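Cytochrome P450 monooxygenase (Rhodococcus sp. ECU0066, PDB 6KBH) probably acts as a self-sufficient heme-dependent monooxygenase, carrying FMN and a [2Fe-2S] cluster in the same chain to supply the heme with electrons. Local coordinates at residues 475-480 against 500-505; 509-514 against 561-566. One frame throughout, in Å; residues are numbered along the deposited sequence.

Contact 1 (475-480 against 500-505); sequences RTMAVS and RPLPKW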
loop_
_atom_site.group_PDB
_atom_site.type_symbol
_atom_site.label_atom_id
_atom_site.label_comp_id
_atom_site.label_asym_id
_atom_site.label_seq_id
_atom_site.Cartn_x
_atom_site.Cartn_y
_atom_site.Cartn_z
ATOM N N ARG A 475 -11.367 -11.198 -1.524
ATOM C CA ARG A 475 -12.779 -11.462 -1.716
ATOM C C ARG A 475 -13.446 -11.441 -0.348
ATOM O O ARG A 475 -12.943 -12.049 0.596
ATOM C CB ARG A 475 -12.967 -12.813 -2.394
ATOM C CG ARG A 475 -12.253 -12.892 -3.727
ATOM C CD ARG A 475 -11.843 -14.312 -4.056
ATOM N NE ARG A 475 -12.811 -14.969 -4.937
ATOM C CZ ARG A 475 -12.598 -15.275 -6.215
ATOM N NH1 ARG A 475 -11.449 -14.972 -6.806
ATOM N NH2 ARG A 475 -13.550 -15.883 -6.911
ATOM N N THR A 476 -14.546 -10.709 -0.226
ATOM C CA THR A 476 -15.306 -10.702 1.019
ATOM C C THR A 476 -16.414 -11.736 0.877
ATOM O O THR A 476 -17.450 -11.482 0.254
ATOM C CB THR A 476 -15.855 -9.316 1.322
ATOM O OG1 THR A 476 -17.114 -9.142 0.655
ATOM C CG2 THR A 476 -14.869 -8.259 0.852
ATOM N N MET A 477 -16.183 -12.919 1.438
ATOM C CA MET A 477 -17.169 -13.981 1.377
ATOM C C MET A 477 -18.110 -13.917 2.574
ATOM O O MET A 477 -17.886 -13.187 3.543
ATOM C CB MET A 477 -16.498 -15.354 1.302
ATOM C CG MET A 477 -15.657 -15.598 0.061
ATOM S SD MET A 477 -14.379 -16.808 0.370
ATOM C CE MET A 477 -14.900 -18.107 -0.674
ATOM N N ALA A 478 -19.176 -14.705 2.495
ATOM C CA ALA A 478 -20.185 -14.777 3.535
ATOM C C ALA A 478 -20.177 -16.167 4.147
ATOM O O ALA A 478 -19.917 -17.164 3.465
ATOM C CB ALA A 478 -21.581 -14.453 2.981
ATOM N N VAL A 479 -20.452 -16.221 5.446
ATOM C CA VAL A 479 -20.514 -17.484 6.172
ATOM C C VAL A 479 -21.939 -18.017 6.076
ATOM O O VAL A 479 -22.872 -17.432 6.637
ATOM C CB VAL A 479 -20.067 -17.317 7.632
ATOM C CG1 VAL A 479 -20.750 -16.122 8.296
ATOM C CG2 VAL A 479 -20.326 -18.594 8.409
ATOM N N SER A 480 -22.109 -19.127 5.360
ATOM C CA SER A 480 -23.425 -19.728 5.186
ATOM C C SER A 480 -23.755 -20.779 6.237
ATOM O O SER A 480 -24.927 -21.143 6.376
ATOM C CB SER A 480 -23.530 -20.361 3.800
ATOM O OG SER A 480 -22.519 -21.341 3.612
ATOM N N ARG A 500 -19.441 -15.163 -8.686
ATOM C CA ARG A 500 -18.524 -15.565 -9.747
ATOM C C ARG A 500 -17.482 -16.539 -9.204
ATOM O O ARG A 500 -16.904 -16.288 -8.135
ATOM C CB ARG A 500 -17.862 -14.340 -10.363
ATOM C CG ARG A 500 -18.755 -13.098 -10.294
ATOM C CD ARG A 500 -19.906 -13.178 -11.304
ATOM N NE ARG A 500 -21.111 -12.493 -10.836
ATOM C CZ ARG A 500 -22.247 -12.419 -11.523
ATOM N NH1 ARG A 500 -22.342 -12.986 -12.719
ATOM N NH2 ARG A 500 -23.289 -11.773 -11.016
ATOM N N PRO A 501 -17.218 -17.632 -9.924
ATOM C CA PRO A 501 -16.583 -18.804 -9.308
ATOM C C PRO A 501 -15.217 -18.521 -8.699
ATOM O O PRO A 501 -14.465 -17.653 -9.150
ATOM C CB PRO A 501 -16.473 -19.794 -10.474
ATOM C CG PRO A 501 -17.586 -19.410 -11.392
ATOM C CD PRO A 501 -17.636 -17.901 -11.310
ATOM N N LEU A 502 -14.910 -19.293 -7.662
ATOM C CA LEU A 502 -13.715 -19.245 -6.840
ATOM C C LEU A 502 -12.566 -19.981 -7.531
ATOM O O LEU A 502 -12.798 -20.894 -8.330
ATOM C CB LEU A 502 -13.985 -19.882 -5.478
ATOM C CG LEU A 502 -15.048 -19.345 -4.508
ATOM C CD1 LEU A 502 -16.463 -19.370 -5.067
ATOM C CD2 LEU A 502 -14.996 -20.184 -3.258
ATOM N N PRO A 503 -11.320 -19.602 -7.240
ATOM C CA PRO A 503 -10.176 -20.261 -7.879
ATOM C C PRO A 503 -10.140 -21.761 -7.623
ATOM O O PRO A 503 -10.692 -22.277 -6.650
ATOM C CB PRO A 503 -8.968 -19.569 -7.237
ATOM C CG PRO A 503 -9.474 -18.225 -6.855
ATOM C CD PRO A 503 -10.909 -18.427 -6.451
ATOM N N LYS A 504 -9.475 -22.463 -8.536
ATOM C CA LYS A 504 -9.107 -23.847 -8.292
ATOM C C LYS A 504 -7.992 -23.891 -7.258
ATOM O O LYS A 504 -7.113 -23.025 -7.236
ATOM C CB LYS A 504 -8.651 -24.512 -9.590
ATOM C CG LYS A 504 -9.723 -24.591 -10.666
ATOM C CD LYS A 504 -9.138 -24.365 -12.054
ATOM C CE LYS A 504 -10.230 -24.303 -13.114
ATOM N NZ LYS A 504 -10.638 -25.660 -13.575
ATOM N N TRP A 505 -8.031 -24.896 -6.386
ATOM C CA TRP A 505 -7.005 -25.054 -5.366
ATOM C C TRP A 505 -6.657 -26.527 -5.224
ATOM O O TRP A 505 -7.541 -27.388 -5.259
ATOM C CB TRP A 505 -7.458 -24.483 -4.013
ATOM C CG TRP A 505 -8.771 -25.019 -3.526
ATOM C CD1 TRP A 505 -10.012 -24.509 -3.781
ATOM C CD2 TRP A 505 -8.972 -26.165 -2.690
ATOM N NE1 TRP A 505 -10.973 -25.270 -3.159
ATOM C CE2 TRP A 505 -10.361 -26.293 -2.483
ATOM C CE3 TRP A 505 -8.114 -27.098 -2.098
ATOM C CZ2 TRP A 505 -10.910 -27.314 -1.709
ATOM C CZ3 TRP A 505 -8.661 -28.111 -1.331
ATOM C CH2 TRP A 505 -10.046 -28.212 -1.143
#
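Arg-475 reaches from its strand to the 500-505 loop and lays its guanidinium against Pro-503, while the edge of the group meets the carbonyl of Pro-501. Two measurements define this approach. Pro-503 CD stands 3.4 Å above the guanidinium plane, displaced toward its rim, with Arg-475 NH1 3.5 Å away from that carbon. Pro-501 O lies in the plane at the edge, 3.0 Å from Arg-475 NH2, but the N-H...O angle of 129° makes this a weak hydrogen bond. The bend of the arginine chain at chi3 (97°) turns the flat end along the loop. A long, weak ion pair also relates Arg-475 NH2 to Asp-496.

Leu-502 and Met-477 provide the apolar half. Their side chains run toward each other tip to tip, the methionine methyl CE meeting the CD2 branch of the leucine and lying 4.0 Å from Leu-502 CG. Met-477 CG sits beside the backbone N (chi1 -63°), and the chain then bends at chi3, directing CE toward the leucine. Both residues are buried, and both also touch Phe-534 of strand 533-536; Leu-502 O accepts a hydrogen bond from Arg-531 NE.

With nearest CA atoms 9.4 Å apart (Arg-475 and Leu-502), no strand pairing is involved: the gap is spanned by side chains, one of which ends on a backbone carbonyl. The pattern is that of an irregular connection packed across the first strand of an antiparallel flavin-binding barrel, as in reductases of the ferredoxin reductase type.

Contact 2 (509-514 against 561-566); sequences SHIDVD and LRVRGP. With FMN (flavin mononucleotide), chain B.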
loop_
_atom_site.group_PDB
_atom_site.type_symbol
_atom_site.label_atom_id
_atom_site.label_comp_id
_atom_site.label_asym_id
_atom_site.label_seq_id
_atom_site.Cartn_x
_atom_site.Cartn_y
_atom_site.Cartn_z
ATOM N N SER A 509 -3.615 -26.408 0.325
ATOM C CA SER A 509 -3.797 -24.966 0.241
ATOM C C SER A 509 -4.548 -24.440 1.458
ATOM O O SER A 509 -5.342 -25.144 2.088
ATOM C CB SER A 509 -4.550 -24.585 -1.036
ATOM O OG SER A 509 -4.070 -25.306 -2.156
ATOM N N HIS A 510 -4.289 -23.178 1.776
ATOM C CA HIS A 510 -4.895 -22.487 2.900
ATOM C C HIS A 510 -5.460 -21.161 2.412
ATOM O O HIS A 510 -5.336 -20.805 1.238
ATOM C CB HIS A 510 -3.869 -22.245 4.009
ATOM C CG HIS A 510 -2.644 -21.526 3.537
ATOM N ND1 HIS A 510 -1.500 -22.188 3.148
ATOM C CD2 HIS A 510 -2.392 -20.205 3.369
ATOM C CE1 HIS A 510 -0.591 -21.306 2.773
ATOM N NE2 HIS A 510 -1.106 -20.096 2.899
ATOM N N ILE A 511 -6.082 -20.412 3.324
ATOM C CA ILE A 511 -6.472 -19.039 3.031
ATOM C C ILE A 511 -6.190 -18.166 4.240
ATOM O O ILE A 511 -6.156 -18.630 5.380
ATOM C CB ILE A 511 -7.953 -18.864 2.660
ATOM C CG1 ILE A 511 -8.524 -20.070 1.961
ATOM C CG2 ILE A 511 -8.102 -17.752 1.671
ATOM C CD1 ILE A 511 -10.007 -19.973 1.926
ATOM N N ASP A 512 -6.040 -16.873 3.976
ATOM C CA ASP A 512 -5.842 -15.872 5.015
ATOM C C ASP A 512 -7.162 -15.143 5.240
ATOM O O ASP A 512 -7.618 -14.383 4.379
ATOM C CB ASP A 512 -4.723 -14.907 4.633
ATOM C CG ASP A 512 -3.419 -15.622 4.341
ATOM O OD1 ASP A 512 -3.467 -16.808 3.953
ATOM O OD2 ASP A 512 -2.346 -15.009 4.518
ATOM N N VAL A 513 -7.772 -15.383 6.396
ATOM C CA VAL A 513 -9.084 -14.849 6.739
ATOM C C VAL A 513 -8.920 -13.902 7.920
ATOM O O VAL A 513 -8.278 -14.251 8.917
ATOM C CB VAL A 513 -10.078 -15.979 7.065
ATOM C CG1 VAL A 513 -9.449 -16.986 8.017
ATOM C CG2 VAL A 513 -11.354 -15.410 7.645
ATOM N N ASP A 514 -9.491 -12.704 7.806
ATOM C CA ASP A 514 -9.369 -11.700 8.860
ATOM C C ASP A 514 -10.252 -12.074 10.041
ATOM O O ASP A 514 -11.470 -11.889 9.990
ATOM C CB ASP A 514 -9.752 -10.324 8.326
ATOM C CG ASP A 514 -8.704 -9.746 7.413
ATOM O OD1 ASP A 514 -7.691 -10.432 7.163
ATOM O OD2 ASP A 514 -8.892 -8.602 6.949
ATOM N N LEU A 561 -16.535 -12.074 5.902
ATOM C CA LEU A 561 -15.141 -12.039 6.276
ATOM C C LEU A 561 -14.335 -11.757 5.017
ATOM O O LEU A 561 -14.620 -12.300 3.950
ATOM C CB LEU A 561 -14.696 -13.383 6.858
ATOM C CG LEU A 561 -15.018 -13.718 8.313
ATOM C CD1 LEU A 561 -14.734 -15.189 8.581
ATOM C CD2 LEU A 561 -14.218 -12.845 9.229
ATOM N N ARG A 562 -13.320 -10.914 5.149
ATOM C CA ARG A 562 -12.345 -10.713 4.093
ATOM C C ARG A 562 -11.375 -11.889 4.096
ATOM O O ARG A 562 -10.858 -12.285 5.141
ATOM C CB ARG A 562 -11.587 -9.395 4.282
ATOM C CG ARG A 562 -10.246 -9.379 3.602
ATOM C CD ARG A 562 -9.866 -7.969 3.153
ATOM N NE ARG A 562 -9.039 -7.263 4.131
ATOM C CZ ARG A 562 -7.708 -7.208 4.099
ATOM N NH1 ARG A 562 -7.030 -7.800 3.126
ATOM N NH2 ARG A 562 -7.052 -6.544 5.033
ATOM N N VAL A 563 -11.139 -12.465 2.927
ATOM C CA VAL A 563 -10.435 -13.730 2.810
ATOM C C VAL A 563 -9.610 -13.678 1.539
ATOM O O VAL A 563 -10.154 -13.466 0.447
ATOM C CB VAL A 563 -11.422 -14.906 2.804
ATOM C CG1 VAL A 563 -12.585 -14.652 1.875
ATOM C CG2 VAL A 563 -10.734 -16.182 2.443
ATOM N N ARG A 564 -8.301 -13.853 1.681
ATOM C CA ARG A 564 -7.342 -13.567 0.619
ATOM C C ARG A 564 -6.859 -14.871 0.006
ATOM O O ARG A 564 -6.344 -15.735 0.721
ATOM C CB ARG A 564 -6.176 -12.753 1.172
ATOM C CG ARG A 564 -6.645 -11.446 1.783
ATOM C CD ARG A 564 -5.563 -10.387 1.823
ATOM N NE ARG A 564 -4.574 -10.623 2.870
ATOM C CZ ARG A 564 -4.795 -10.433 4.167
ATOM N NH1 ARG A 564 -5.981 -10.023 4.597
ATOM N NH2 ARG A 564 -3.825 -10.667 5.039
ATOM N N GLY A 565 -6.954 -14.959 -1.324
ATOM C CA GLY A 565 -7.007 -16.199 -2.066
ATOM C C GLY A 565 -6.020 -17.284 -1.688
ATOM O O GLY A 565 -4.985 -17.047 -1.054
ATOM N N PRO A 566 -6.336 -18.509 -2.096
ATOM C CA PRO A 566 -5.512 -19.664 -1.726
ATOM C C PRO A 566 -4.061 -19.518 -2.156
ATOM O O PRO A 566 -3.760 -19.229 -3.317
ATOM C CB PRO A 566 -6.193 -20.826 -2.458
ATOM C CG PRO A 566 -7.606 -20.379 -2.648
ATOM C CD PRO A 566 -7.519 -18.900 -2.882
HETATM N N1 FMN B . -1.403 -21.747 10.300
HETATM C C2 FMN B . -0.603 -21.600 9.234
HETATM O O2 FMN B . 0.425 -20.853 9.334
HETATM N N3 FMN B . -0.846 -22.208 8.065
HETATM C C4 FMN B . -1.933 -22.999 7.955
HETATM O O4 FMN B . -2.202 -23.627 6.784
HETATM C C4A FMN B . -2.780 -23.172 9.047
HETATM N N5 FMN B . -3.859 -23.962 8.923
HETATM C C5A FMN B . -4.668 -24.116 9.978
HETATM C C6 FMN B . -5.769 -24.937 9.818
HETATM C C7 FMN B . -6.633 -25.133 10.870
HETATM C C7M FMN B . -7.825 -26.068 10.550
HETATM C C8 FMN B . -6.408 -24.516 12.106
HETATM C C8M FMN B . -7.336 -24.698 13.291
HETATM C C9 FMN B . -5.292 -23.703 12.269
HETATM C C9A FMN B . -4.417 -23.485 11.201
HETATM N N10 FMN B . -3.326 -22.696 11.324
HETATM C C10 FMN B . -2.505 -22.529 10.250
HETATM C "C1'" FMN B . -3.018 -21.965 12.594
HETATM C "C2'" FMN B . -3.733 -20.641 12.680
HETATM O "O2'" FMN B . -3.292 -19.713 11.777
HETATM C "C3'" FMN B . -3.622 -20.053 14.063
HETATM O "O3'" FMN B . -2.301 -19.896 14.509
HETATM C "C4'" FMN B . -4.436 -20.879 15.084
HETATM O "O4'" FMN B . -5.713 -21.284 14.764
HETATM C "C5'" FMN B . -4.672 -20.081 16.401
HETATM O "O5'" FMN B . -5.009 -18.677 16.278
HETATM P P FMN B . -4.878 -17.765 17.550
HETATM O O1P FMN B . -4.696 -16.328 17.135
HETATM O O2P FMN B . -6.108 -17.847 18.397
HETATM O O3P FMN B . -3.696 -18.246 18.331
#
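Asp-514 gathers two arginines of the neighbouring strand, Arg-562 and Arg-564, where strands 510-514 and 561-566 pair in the antiparallel barrel of the flavin domain. The strand axes approach to 4.7 Å at 158°. Backbone bonds set the register: Arg-564 N to Asp-512 O at 2.8 Å, and Asp-514 N to Arg-562 O at 3.0 Å. Asp-512 and Arg-564 form a hydrogen-bonded pair, Val-513 and Val-563 a non-hydrogen-bonded one.

The carboxylate divides its oxygens between the arginines. OD1 of Asp-514 takes an N-H from Arg-564 NH1 at 3.1 Å, on its syn side but rather bent (139°). OD2 instead sits over a face of the Arg-562 guanidinium, 3.1 Å from Arg-562 NE; no N-H points at it, so that salt bridge is electrostatic alone. An asparagine in place of this aspartate would probably leave two closely set guanidinium groups without the negative charge that offsets them here, Arg-562 losing this carboxylate mate.

On the other face of the sheet, Val-513 CG2 packs on Leu-561 CD1 at 3.5 Å; CG2 stands opposite the backbone N and the other methyl, CG1, takes the position between N and C (chi1 47°).

Further out, Arg-564 NH2 makes a salt bridge with Asp-734, a residue of the iron-sulfur pocket, and Asp-512 OD2 makes another with Arg-567. His-510, whose ring meets that of His-569 edge-to-face, carries the strand to the flavin: His-510 CB lies 3.5 Å from O4 of FMN.

In the fold
Both contacts belong to one antiparallel sheet, in which strands 475-486 and 560-567 are direct neighbours; their centres lie about 9 Å apart. Probable backbone hydrogen bonds join them, Met-477 O with Leu-561 N and Arg-475 O with Val-563 N. Contact 1 is partly buried and joins a strand to a loop without strand pairing, by side chains meeting side chains and one carbonyl, away from the cofactors. Contact 2 is buried, pairs two strands through their backbones, and buries 571 Å² against 194 Å². There Arg-564 reaches Asp-734 of the iron-sulfur pocket and His-510 lies beside FMN, whereas Arg-475 in contact 1 meets a peripheral loop. Phe-534 touches apolar side chains of both.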